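Fanconi-associated nuclease 1 homolog (Pseudomonas aeruginosa, PDB 5Y7Q) belongs to the FAN1 nuclease family, combining helix-turn-helix, SAP and VRR-NUC domains in one chain, and is bound to DNA in this structure. Local coordinates at residues A[72-77]-A[114-120]; A[84-88]-A[187-193]; A[316-320]-A[351-355]. All blocks are in the same frame, centred on the assembly; numbering follows the deposited sequence.

Contact 1 (A[72-77]-A[114-120]); sequences AFAELP and PLLALGW
Leu76 and Trp120 meet inside the helix-turn-helix domain of this FAN1 homolog, where the end of helix 64-75 lies against the end of helix 108-118. With CG anti to the carbonyl carbon, beside the backbone N (chi1 -77°), Leu76 divides the work between its two methyls. Leu76 CD1 reaches Leu115 CD2 at 3.7 Å and also touches the six-membered part of the indole, at Trp120 CZ3 (4.0 Å). Leu76 CD2 lies 3.7 Å from Pro114 CB and meets Leu118 CD1 tip to tip. A branched leucine suits this place because one side chain can fill two directions at once. One turn back, Ala72 is small enough for the indole to come close to the helix, with its CB 3.6 Å from Trp120 CH2; the backbone N of Phe73 lies at the rim of the same ring. The side-chain contacts are all apolar, and no hydrogen bond joins the segments. Farther out, Phe69 meets the indole, while Leu84 touches both Trp120 and Phe73. Gly119, the first residue past the helix, has positive phi (78°), where a CB would press on the preceding carbonyl O. Leu118 CD1 sits 3.8 Å above one face of the Trp120 indole, offset toward its rim.

Contact 2 (A[84-88]-A[187-193]); sequences LVRMV and LRCMALC. With nucleotides of chain B.
Leu187 pushes its forked end against helix 78-89, and its two methyls find different partners there. The contact packs this helix of the helix-turn-helix domain against the start of helix 190-201 and the end of strand 184-187, the middle strand of a three-stranded antiparallel sheet. Leu187 is the last residue of that strand, and its CG stands anti to the backbone N (chi1 -174°), which puts the fork against the helix. Leu187 CD1 meets Leu84 CD1 at 3.6 Å, the two leucines crossing at about a right angle. Leu187 CD2 rests beside the root of a side chain about one turn on, 3.8 Å from Met87 CB. Met87 then runs on and curls back, bringing CE toward Leu187 CB, a fold that flexible, unbranched methionine allows.

Val88 serves as a two-pronged wedge. With Val88 CG1 anti to the backbone N (chi1 175°), CG2 is directed to Leu187 CD2 (4.1 Å) and Cys193 SG (4.2 Å), and CG1 to Met190 CE (3.6 Å). The Met190 side chain crosses Val88 obliquely, its CE leading. Cys189 occupies the N-cap position of helix 190-201, and its carbonyl O accepts the backbone N-H of Cys193.

Arg86 belongs to another side of helix 78-89, away from this apolar seam. Arg86 NH1 donates to OP2 of DG10 of chain B at 3.0 Å, and its NH2 reaches the same oxygen at 3.2 Å, the phosphate oxygen lying in the guanidinium plane. Glu104 pairs with NH2 and Tyr43 makes a cation-pi contact, which together would steady the group. The chemistry thus splits the helix: aliphatic and sulfur-containing side chains fasten it to strand 184-187 and helix 190-201 without directional bonds, while a positive charge on another side meets the DNA backbone.

Contact 3 (A[316-320]-A[351-355]); sequences IRSLE and LLPRL. With nucleotides of chain D.
Glu320 and Arg354 form a salt bridge between helices 311-321 and 342-358: Arg354 NE lies 2.9 Å from Glu320 OE1, although the hydrogen bond itself is poorly aligned and weak. The other carboxylate oxygen is taken from within its own helix, where Arg317 NH1 donates to Glu320 OE2 at 2.6 Å, approaching from above the carboxylate plane (68° out of it). One glutamate therefore holds two arginines, and its extended chain, with CG anti to the backbone N (chi1 -166°), carries the acid out between them. Both guanidinium groups go on to the DNA. Arg354 NH2 makes a nearly straight bond (171°) to OP1 of DA2 of chain D at 3.0 Å, and its NH1 reaches O3' of DG1 of chain D at 2.9 Å. Arg317 NE donates to OP1 of DA3 of chain D at 3.0 Å. The acid probably offsets some of the positive charge while orienting the two groups.

Below this polar layer the packing is aliphatic. Ile316 CG2 meets Leu351 CD1 at 3.7 Å, and Leu355 CD2 lies 3.7 Å from the methylene Glu320 CG, so the glutamate stem joins the apolar layer. Helix 325-337 adds Leu331 against Ile316. Two nearly parallel helix segments with another helix between them in sequence are consistent with a helical-repeat, TPR-like array, here presenting a second-shell glutamate behind phosphate-binding arginines.

Overall arrangement
Contacts 1 and 2 are neighbours, with centres 12 Å apart, and their segments alternate along the chain. Helices 64-75 and 78-89 follow each other in sequence, and the two contacts touch beside the three-stranded antiparallel sheet, where Trp120 O probably accepts a hydrogen bond from Arg188 N. Contact 1 lies in the helix-turn-helix domain, whereas contact 2 joins that part to a segment about 100 residues later. Contact 3 comes after both along the chain and lies on the opposite side of its centre, about 61 Å and 51 Å away between centres. Contact 2 sets one arginine and contact 3 two against the DNA backbone, so widely separated parts of one chain hold the DNA.

Contact 1 (A[72-77]-A[114-120])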
loop_
_atom_site.group_PDB
_atom_site.type_symbol
_atom_site.label_atom_id
_atom_site.label_comp_id
_atom_site.label_asym_id
_atom_site.label_seq_id
_atom_site.Cartn_x
_atom_site.Cartn_y
_atom_site.Cartn_z
ATOM N N ALA A 72 -20.912 27.854 0.947
ATOM C CA ALA A 72 -21.546 28.025 -0.352
ATOM C C ALA A 72 -22.239 26.737 -0.773
ATOM O O ALA A 72 -23.401 26.760 -1.197
ATOM C CB ALA A 72 -20.516 28.471 -1.389
ATOM N N PHE A 73 -21.553 25.593 -0.604
ATOM C CA PHE A 73 -22.149 24.306 -0.935
ATOM C C PHE A 73 -23.442 24.071 -0.167
ATOM O O PHE A 73 -24.423 23.569 -0.730
ATOM C CB PHE A 73 -21.151 23.191 -0.644
ATOM C CG PHE A 73 -21.657 21.815 -0.994
ATOM C CD1 PHE A 73 -21.388 21.263 -2.227
ATOM C CD2 PHE A 73 -22.399 21.078 -0.085
ATOM C CE1 PHE A 73 -21.851 20.015 -2.554
ATOM C CE2 PHE A 73 -22.860 19.822 -0.409
ATOM C CZ PHE A 73 -22.588 19.294 -1.649
ATOM N N ALA A 74 -23.457 24.400 1.130
ATOM C CA ALA A 74 -24.707 24.314 1.887
ATOM C C ALA A 74 -25.823 25.169 1.276
ATOM O O ALA A 74 -27.011 24.843 1.420
ATOM C CB ALA A 74 -24.469 24.730 3.335
ATOM N N GLU A 75 -25.473 26.262 0.598
ATOM C CA GLU A 75 -26.524 27.061 -0.030
ATOM C C GLU A 75 -27.108 26.440 -1.302
ATOM O O GLU A 75 -28.172 26.866 -1.749
ATOM C CB GLU A 75 -25.997 28.462 -0.355
ATOM C CG GLU A 75 -25.327 29.146 0.820
ATOM C CD GLU A 75 -26.173 29.095 2.074
ATOM O OE1 GLU A 75 -27.375 29.437 1.996
ATOM O OE2 GLU A 75 -25.634 28.696 3.134
ATOM N N LEU A 76 -26.458 25.455 -1.897
ATOM C CA LEU A 76 -26.889 24.981 -3.203
ATOM C C LEU A 76 -28.202 24.208 -3.117
ATOM O O LEU A 76 -28.460 23.513 -2.130
ATOM C CB LEU A 76 -25.828 24.086 -3.819
ATOM C CG LEU A 76 -24.679 24.895 -4.390
ATOM C CD1 LEU A 76 -23.489 23.983 -4.567
ATOM C CD2 LEU A 76 -25.140 25.554 -5.687
ATOM N N PRO A 77 -29.039 24.307 -4.145
ATOM C CA PRO A 77 -30.188 23.404 -4.247
ATOM C C PRO A 77 -29.715 21.968 -4.368
ATOM O O PRO A 77 -28.627 21.699 -4.879
ATOM C CB PRO A 77 -30.893 23.872 -5.524
ATOM C CG PRO A 77 -29.822 24.560 -6.313
ATOM C CD PRO A 77 -28.955 25.224 -5.292
ATOM N N PRO A 114 -26.238 26.744 -11.180
ATOM C CA PRO A 114 -25.703 27.396 -9.968
ATOM C C PRO A 114 -24.223 27.120 -9.742
ATOM O O PRO A 114 -23.529 27.987 -9.191
ATOM C CB PRO A 114 -26.568 26.824 -8.836
ATOM C CG PRO A 114 -27.728 26.205 -9.488
ATOM C CD PRO A 114 -27.247 25.732 -10.818
ATOM N N LEU A 115 -23.725 25.945 -10.169
ATOM C CA LEU A 115 -22.291 25.640 -10.114
ATOM C C LEU A 115 -21.494 26.521 -11.066
ATOM O O LEU A 115 -20.386 26.957 -10.736
ATOM C CB LEU A 115 -22.041 24.157 -10.432
ATOM C CG LEU A 115 -22.850 23.201 -9.552
ATOM C CD1 LEU A 115 -22.709 21.761 -9.972
ATOM C CD2 LEU A 115 -22.454 23.381 -8.098
ATOM N N LEU A 116 -22.028 26.782 -12.260
ATOM C CA LEU A 116 -21.379 27.742 -13.147
ATOM C C LEU A 116 -21.270 29.119 -12.497
ATOM O O LEU A 116 -20.256 29.806 -12.662
ATOM C CB LEU A 116 -22.127 27.830 -14.476
ATOM C CG LEU A 116 -22.231 26.515 -15.251
ATOM C CD1 LEU A 116 -22.950 26.735 -16.556
ATOM C CD2 LEU A 116 -20.866 25.909 -15.501
ATOM N N ALA A 117 -22.293 29.537 -11.737
ATOM C CA ALA A 117 -22.257 30.895 -11.168
ATOM C C ALA A 117 -21.143 31.068 -10.130
ATOM O O ALA A 117 -20.601 32.174 -9.980
ATOM C CB ALA A 117 -23.612 31.264 -10.550
ATOM N N LEU A 118 -20.807 30.003 -9.398
ATOM C CA LEU A 118 -19.739 30.015 -8.406
ATOM C C LEU A 118 -18.354 29.804 -9.005
ATOM O O LEU A 118 -17.354 29.950 -8.288
ATOM C CB LEU A 118 -19.979 28.916 -7.374
ATOM C CG LEU A 118 -21.111 29.066 -6.371
ATOM C CD1 LEU A 118 -21.608 27.678 -5.936
ATOM C CD2 LEU A 118 -20.629 29.882 -5.188
ATOM N N GLY A 119 -18.266 29.425 -10.277
ATOM C CA GLY A 119 -16.992 29.101 -10.867
ATOM C C GLY A 119 -16.442 27.733 -10.505
ATOM O O GLY A 119 -15.336 27.388 -10.948
ATOM N N TRP A 120 -17.171 26.940 -9.720
ATOM C CA TRP A 120 -16.711 25.586 -9.453
ATOM C C TRP A 120 -16.832 24.684 -10.673
ATOM O O TRP A 120 -16.262 23.590 -10.671
ATOM C CB TRP A 120 -17.490 24.986 -8.288
ATOM C CG TRP A 120 -17.312 25.738 -7.019
ATOM C CD1 TRP A 120 -16.394 26.717 -6.755
ATOM C CD2 TRP A 120 -18.080 25.579 -5.831
ATOM N NE1 TRP A 120 -16.542 27.173 -5.466
ATOM C CE2 TRP A 120 -17.572 26.489 -4.879
ATOM C CE3 TRP A 120 -19.138 24.740 -5.472
ATOM C CZ2 TRP A 120 -18.094 26.593 -3.600
ATOM C CZ3 TRP A 120 -19.647 24.839 -4.205
ATOM C CH2 TRP A 120 -19.129 25.763 -3.280
#

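Contact 2 (A[84-88]-A[187-193])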
loop_
_atom_site.group_PDB
_atom_site.type_symbol
_atom_site.label_atom_id
_atom_site.label_comp_id
_atom_site.label_asym_id
_atom_site.label_seq_id
_atom_site.Cartn_x
_atom_site.Cartn_y
_atom_site.Cartn_z
ATOM N N LEU A 84 -22.653 18.015 -8.393
ATOM C CA LEU A 84 -21.268 18.228 -8.007
ATOM C C LEU A 84 -20.636 16.930 -7.548
ATOM O O LEU A 84 -19.589 16.504 -8.063
ATOM C CB LEU A 84 -21.170 19.260 -6.894
ATOM C CG LEU A 84 -19.725 19.720 -6.748
ATOM C CD1 LEU A 84 -19.216 20.116 -8.127
ATOM C CD2 LEU A 84 -19.640 20.896 -5.800
ATOM N N VAL A 85 -21.274 16.275 -6.583
ATOM C CA VAL A 85 -20.642 15.104 -5.998
ATOM C C VAL A 85 -20.426 14.044 -7.065
ATOM O O VAL A 85 -19.359 13.396 -7.119
ATOM C CB VAL A 85 -21.484 14.610 -4.817
ATOM C CG1 VAL A 85 -20.954 13.324 -4.310
ATOM C CG2 VAL A 85 -21.437 15.660 -3.716
ATOM N N ARG A 86 -21.389 13.909 -7.986
ATOM C CA ARG A 86 -21.189 13.000 -9.108
ATOM C C ARG A 86 -19.922 13.339 -9.891
ATOM O O ARG A 86 -19.131 12.448 -10.201
ATOM C CB ARG A 86 -22.399 13.012 -10.023
ATOM C CG ARG A 86 -23.609 12.437 -9.395
ATOM C CD ARG A 86 -23.405 11.028 -8.965
ATOM N NE ARG A 86 -24.709 10.402 -8.848
ATOM C CZ ARG A 86 -24.930 9.099 -8.689
ATOM N NH1 ARG A 86 -23.910 8.262 -8.625
ATOM N NH2 ARG A 86 -26.183 8.641 -8.619
ATOM N N MET A 87 -19.701 14.617 -10.222
ATOM C CA MET A 87 -18.489 14.925 -10.985
ATOM C C MET A 87 -17.224 14.630 -10.175
ATOM O O MET A 87 -16.234 14.115 -10.719
ATOM C CB MET A 87 -18.510 16.385 -11.448
ATOM C CG MET A 87 -19.754 16.747 -12.287
ATOM S SD MET A 87 -20.014 18.488 -12.565
ATOM C CE MET A 87 -18.557 18.847 -13.490
ATOM N N VAL A 88 -17.254 14.921 -8.874
ATOM C CA VAL A 88 -16.082 14.745 -8.026
ATOM C C VAL A 88 -15.700 13.279 -7.931
ATOM O O VAL A 88 -14.519 12.933 -7.938
ATOM C CB VAL A 88 -16.352 15.345 -6.637
ATOM C CG1 VAL A 88 -15.197 15.067 -5.693
ATOM C CG2 VAL A 88 -16.646 16.859 -6.742
ATOM N N LEU A 187 -14.740 20.634 -14.128
ATOM C CA LEU A 187 -14.716 20.887 -12.690
ATOM C C LEU A 187 -13.456 21.654 -12.289
ATOM O O LEU A 187 -12.359 21.308 -12.722
ATOM C CB LEU A 187 -14.788 19.548 -11.980
ATOM C CG LEU A 187 -14.922 19.306 -10.503
ATOM C CD1 LEU A 187 -16.133 20.028 -9.928
ATOM C CD2 LEU A 187 -15.096 17.791 -10.472
ATOM N N ARG A 188 -13.613 22.764 -11.562
ATOM C CA ARG A 188 -12.470 23.585 -11.158
ATOM C C ARG A 188 -12.107 23.554 -9.674
ATOM O O ARG A 188 -11.151 24.233 -9.286
ATOM C CB ARG A 188 -12.686 25.026 -11.618
ATOM C CG ARG A 188 -12.241 25.248 -13.065
ATOM C CD ARG A 188 -10.978 26.094 -13.145
ATOM N NE ARG A 188 -10.825 26.966 -11.975
ATOM C CZ ARG A 188 -11.513 28.090 -11.755
ATOM N NH1 ARG A 188 -11.301 28.807 -10.650
ATOM N NH2 ARG A 188 -12.433 28.489 -12.629
ATOM N N CYS A 189 -12.854 22.846 -8.828
ATOM C CA CYS A 189 -12.589 22.779 -7.390
ATOM C C CYS A 189 -11.848 21.497 -6.917
ATOM O O CYS A 189 -11.757 21.261 -5.706
ATOM C CB CYS A 189 -13.900 22.970 -6.617
ATOM S SG CYS A 189 -15.202 21.772 -6.994
ATOM N N MET A 190 -11.359 20.647 -7.829
ATOM C CA MET A 190 -10.833 19.338 -7.427
ATOM C C MET A 190 -9.698 19.407 -6.406
ATOM O O MET A 190 -9.565 18.491 -5.599
ATOM C CB MET A 190 -10.341 18.554 -8.632
ATOM C CG MET A 190 -10.627 17.118 -8.528
ATOM S SD MET A 190 -12.362 16.791 -8.197
ATOM C CE MET A 190 -12.238 15.063 -7.750
ATOM N N ALA A 191 -8.850 20.436 -6.435
ATOM C CA ALA A 191 -7.779 20.498 -5.447
ATOM C C ALA A 191 -8.344 20.665 -4.047
ATOM O O ALA A 191 -7.919 19.978 -3.111
ATOM C CB ALA A 191 -6.804 21.628 -5.754
ATOM N N LEU A 192 -9.310 21.566 -3.892
ATOM C CA LEU A 192 -9.946 21.786 -2.601
ATOM C C LEU A 192 -10.695 20.541 -2.116
ATOM O O LEU A 192 -10.722 20.241 -0.916
ATOM C CB LEU A 192 -10.873 22.989 -2.733
ATOM C CG LEU A 192 -11.875 23.317 -1.659
ATOM C CD1 LEU A 192 -11.177 23.224 -0.348
ATOM C CD2 LEU A 192 -12.310 24.719 -1.917
ATOM N N CYS A 193 -11.301 19.797 -3.035
ATOM C CA CYS A 193 -11.922 18.527 -2.671
ATOM C C CYS A 193 -10.884 17.493 -2.236
ATOM O O CYS A 193 -11.068 16.800 -1.226
ATOM C CB CYS A 193 -12.739 17.999 -3.841
ATOM S SG CYS A 193 -14.205 18.989 -4.099
ATOM P P DG B 10 -26.122 4.543 -8.326
ATOM O OP1 DG B 10 -27.504 4.716 -8.823
ATOM O OP2 DG B 10 -25.280 5.674 -7.904
ATOM O "O5'" DG B 10 -26.255 3.480 -7.155
ATOM C "C5'" DG B 10 -26.928 2.259 -7.415
ATOM C "C4'" DG B 10 -26.510 1.218 -6.425
ATOM O "O4'" DG B 10 -25.140 0.857 -6.689
ATOM C "C3'" DG B 10 -26.568 1.693 -4.977
ATOM O "O3'" DG B 10 -27.450 0.885 -4.236
ATOM C "C2'" DG B 10 -25.136 1.568 -4.460
ATOM C "C1'" DG B 10 -24.468 0.662 -5.476
ATOM N N9 DG B 10 -23.077 1.006 -5.662
ATOM C C8 DG B 10 -22.545 2.269 -5.779
ATOM N N7 DG B 10 -21.252 2.277 -5.928
ATOM C C5 DG B 10 -20.903 0.930 -5.895
ATOM C C6 DG B 10 -19.634 0.309 -6.003
ATOM O O6 DG B 10 -18.520 0.850 -6.151
ATOM N N1 DG B 10 -19.738 -1.087 -5.911
ATOM C C2 DG B 10 -20.924 -1.784 -5.732
ATOM N N2 DG B 10 -20.838 -3.118 -5.671
ATOM N N3 DG B 10 -22.109 -1.214 -5.636
ATOM C C4 DG B 10 -22.024 0.140 -5.722
#

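Contact 3 (A[316-320]-A[351-355])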
loop_
_atom_site.group_PDB
_atom_site.type_symbol
_atom_site.label_atom_id
_atom_site.label_comp_id
_atom_site.label_asym_id
_atom_site.label_seq_id
_atom_site.Cartn_x
_atom_site.Cartn_y
_atom_site.Cartn_z
ATOM N N ILE A 316 25.806 1.886 0.783
ATOM C CA ILE A 316 27.065 1.133 0.703
ATOM C C ILE A 316 27.185 0.459 -0.657
ATOM O O ILE A 316 28.184 0.615 -1.377
ATOM C CB ILE A 316 27.163 0.095 1.837
ATOM C CG1 ILE A 316 27.077 0.775 3.197
ATOM C CG2 ILE A 316 28.449 -0.684 1.720
ATOM C CD1 ILE A 316 26.506 -0.097 4.272
ATOM N N ARG A 317 26.151 -0.287 -1.037
ATOM C CA ARG A 317 26.203 -0.994 -2.307
ATOM C C ARG A 317 26.356 -0.030 -3.480
ATOM O O ARG A 317 27.053 -0.351 -4.447
ATOM C CB ARG A 317 24.959 -1.869 -2.462
ATOM C CG ARG A 317 24.870 -2.606 -3.788
ATOM C CD ARG A 317 26.103 -3.470 -4.091
ATOM N NE ARG A 317 26.041 -4.037 -5.442
ATOM C CZ ARG A 317 27.063 -4.617 -6.066
ATOM N NH1 ARG A 317 28.239 -4.719 -5.466
ATOM N NH2 ARG A 317 26.912 -5.097 -7.296
ATOM N N SER A 318 25.748 1.164 -3.413
ATOM C CA SER A 318 25.931 2.122 -4.501
ATOM C C SER A 318 27.365 2.625 -4.567
ATOM O O SER A 318 27.938 2.722 -5.657
ATOM C CB SER A 318 24.974 3.302 -4.361
ATOM O OG SER A 318 23.659 2.936 -4.724
ATOM N N LEU A 319 27.963 2.961 -3.420
ATOM C CA LEU A 319 29.363 3.366 -3.434
ATOM C C LEU A 319 30.223 2.276 -4.053
ATOM O O LEU A 319 31.047 2.545 -4.943
ATOM C CB LEU A 319 29.838 3.711 -2.027
ATOM C CG LEU A 319 29.346 5.039 -1.435
ATOM C CD1 LEU A 319 29.318 5.030 0.091
ATOM C CD2 LEU A 319 30.154 6.235 -1.965
ATOM N N GLU A 320 30.013 1.023 -3.626
ATOM C CA GLU A 320 30.765 -0.077 -4.223
ATOM C C GLU A 320 30.601 -0.090 -5.745
ATOM O O GLU A 320 31.588 -0.171 -6.484
ATOM C CB GLU A 320 30.340 -1.415 -3.609
ATOM C CG GLU A 320 31.303 -2.554 -3.917
ATOM C CD GLU A 320 30.735 -3.935 -3.587
ATOM O OE1 GLU A 320 31.515 -4.924 -3.579
ATOM O OE2 GLU A 320 29.512 -4.043 -3.352
ATOM N N LEU A 351 28.583 -7.776 2.336
ATOM C CA LEU A 351 29.274 -6.595 1.816
ATOM C C LEU A 351 30.649 -6.427 2.431
ATOM O O LEU A 351 31.642 -6.217 1.726
ATOM C CB LEU A 351 28.454 -5.342 2.085
ATOM C CG LEU A 351 27.446 -5.046 1.013
ATOM C CD1 LEU A 351 26.588 -3.912 1.494
ATOM C CD2 LEU A 351 28.222 -4.677 -0.217
ATOM N N LEU A 352 30.717 -6.463 3.746
ATOM C CA LEU A 352 31.985 -6.238 4.428
ATOM C C LEU A 352 33.143 -7.033 3.834
ATOM O O LEU A 352 34.114 -6.404 3.393
ATOM C CB LEU A 352 31.791 -6.523 5.922
ATOM C CG LEU A 352 32.299 -5.403 6.799
ATOM C CD1 LEU A 352 33.519 -5.868 7.577
ATOM C CD2 LEU A 352 32.664 -4.234 5.926
ATOM N N PRO A 353 33.097 -8.366 3.726
ATOM C CA PRO A 353 34.299 -9.086 3.268
ATOM C C PRO A 353 34.670 -8.776 1.833
ATOM O O PRO A 353 35.855 -8.845 1.479
ATOM C CB PRO A 353 33.919 -10.566 3.430
ATOM C CG PRO A 353 32.616 -10.576 4.188
ATOM C CD PRO A 353 31.953 -9.275 3.877
ATOM N N ARG A 354 33.688 -8.460 0.990
ATOM C CA ARG A 354 33.992 -8.138 -0.396
ATOM C C ARG A 354 34.658 -6.774 -0.505
ATOM O O ARG A 354 35.561 -6.580 -1.338
ATOM C CB ARG A 354 32.708 -8.204 -1.203
ATOM C CG ARG A 354 32.819 -7.709 -2.590
ATOM C CD ARG A 354 31.573 -8.113 -3.317
ATOM N NE ARG A 354 30.398 -7.429 -2.793
ATOM C CZ ARG A 354 29.166 -7.932 -2.807
ATOM N NH1 ARG A 354 28.940 -9.141 -3.302
ATOM N NH2 ARG A 354 28.154 -7.230 -2.314
ATOM N N LEU A 355 34.245 -5.834 0.353
ATOM C CA LEU A 355 34.937 -4.557 0.476
ATOM C C LEU A 355 36.327 -4.724 1.080
ATOM O O LEU A 355 37.285 -4.074 0.647
ATOM C CB LEU A 355 34.112 -3.614 1.338
ATOM C CG LEU A 355 32.738 -3.362 0.770
ATOM C CD1 LEU A 355 32.011 -2.507 1.737
ATOM C CD2 LEU A 355 32.876 -2.699 -0.598
ATOM P P DA D 2 25.181 -9.946 -3.074
ATOM O OP1 DA D 2 25.507 -8.655 -2.430
ATOM O OP2 DA D 2 24.065 -10.732 -2.509
ATOM O "O5'" DA D 2 24.854 -9.702 -4.622
ATOM C "C5'" DA D 2 25.906 -9.421 -5.557
ATOM C "C4'" DA D 2 25.334 -8.811 -6.811
ATOM O "O4'" DA D 2 24.779 -9.864 -7.643
ATOM C "C3'" DA D 2 24.178 -7.845 -6.540
ATOM O "O3'" DA D 2 24.176 -6.780 -7.458
ATOM C "C2'" DA D 2 22.965 -8.721 -6.740
ATOM C "C1'" DA D 2 23.415 -9.584 -7.885
ATOM N N9 DA D 2 22.652 -10.808 -7.920
ATOM C C8 DA D 2 22.410 -11.655 -6.876
ATOM N N7 DA D 2 21.635 -12.660 -7.186
ATOM C C5 DA D 2 21.329 -12.436 -8.515
ATOM C C6 DA D 2 20.548 -13.146 -9.433
ATOM N N6 DA D 2 19.908 -14.272 -9.132
ATOM N N1 DA D 2 20.453 -12.654 -10.680
ATOM C C2 DA D 2 21.101 -11.523 -10.984
ATOM N N3 DA D 2 21.864 -10.768 -10.205
ATOM C C4 DA D 2 21.937 -11.288 -8.973
ATOM P P DA D 3 22.990 -5.689 -7.428
ATOM O OP1 DA D 3 23.677 -4.402 -7.214
ATOM O OP2 DA D 3 21.924 -6.054 -6.471
ATOM O "O5'" DA D 3 22.382 -5.746 -8.914
ATOM C "C5'" DA D 3 23.241 -5.535 -10.040
ATOM C "C4'" DA D 3 22.477 -5.471 -11.357
ATOM O "O4'" DA D 3 21.718 -6.675 -11.556
ATOM C "C3'" DA D 3 21.455 -4.368 -11.486
ATOM O "O3'" DA D 3 21.228 -4.149 -12.867
ATOM C "C2'" DA D 3 20.238 -5.000 -10.812
ATOM C "C1'" DA D 3 20.337 -6.411 -11.361
ATOM N N9 DA D 3 19.866 -7.456 -10.487
ATOM C C8 DA D 3 20.212 -7.670 -9.183
ATOM N N7 DA D 3 19.679 -8.750 -8.670
ATOM C C5 DA D 3 18.963 -9.297 -9.725
ATOM C C6 DA D 3 18.172 -10.451 -9.836
ATOM N N6 DA D 3 17.972 -11.294 -8.822
ATOM N N1 DA D 3 17.593 -10.705 -11.037
ATOM C C2 DA D 3 17.802 -9.853 -12.048
ATOM N N3 DA D 3 18.525 -8.738 -12.060
ATOM C C4 DA D 3 19.085 -8.518 -10.855
ATOM P P DG D 1 30.783 -13.231 -4.306
ATOM O OP1 DG D 1 31.745 -12.125 -4.527
ATOM O OP2 DG D 1 31.203 -14.646 -4.469
ATOM O "O5'" DG D 1 30.122 -13.083 -2.851
ATOM C "C5'" DG D 1 28.747 -13.421 -2.652
ATOM C "C4'" DG D 1 27.888 -12.774 -3.722
ATOM O "O4'" DG D 1 27.599 -13.724 -4.773
ATOM C "C3'" DG D 1 26.516 -12.262 -3.258
ATOM O "O3'" DG D 1 26.538 -10.824 -3.096
ATOM C "C2'" DG D 1 25.573 -12.683 -4.388
ATOM C "C1'" DG D 1 26.519 -13.196 -5.467
ATOM N N9 DG D 1 25.875 -14.202 -6.285
ATOM C C8 DG D 1 25.387 -15.419 -5.880
ATOM N N7 DG D 1 24.783 -16.074 -6.831
ATOM C C5 DG D 1 24.846 -15.220 -7.923
ATOM C C6 DG D 1 24.363 -15.384 -9.243
ATOM O O6 DG D 1 23.754 -16.347 -9.731
ATOM N N1 DG D 1 24.643 -14.273 -10.032
ATOM C C2 DG D 1 25.306 -13.144 -9.605
ATOM N N2 DG D 1 25.485 -12.178 -10.517
ATOM N N3 DG D 1 25.766 -12.980 -8.375
ATOM C C4 DG D 1 25.500 -14.056 -7.592
#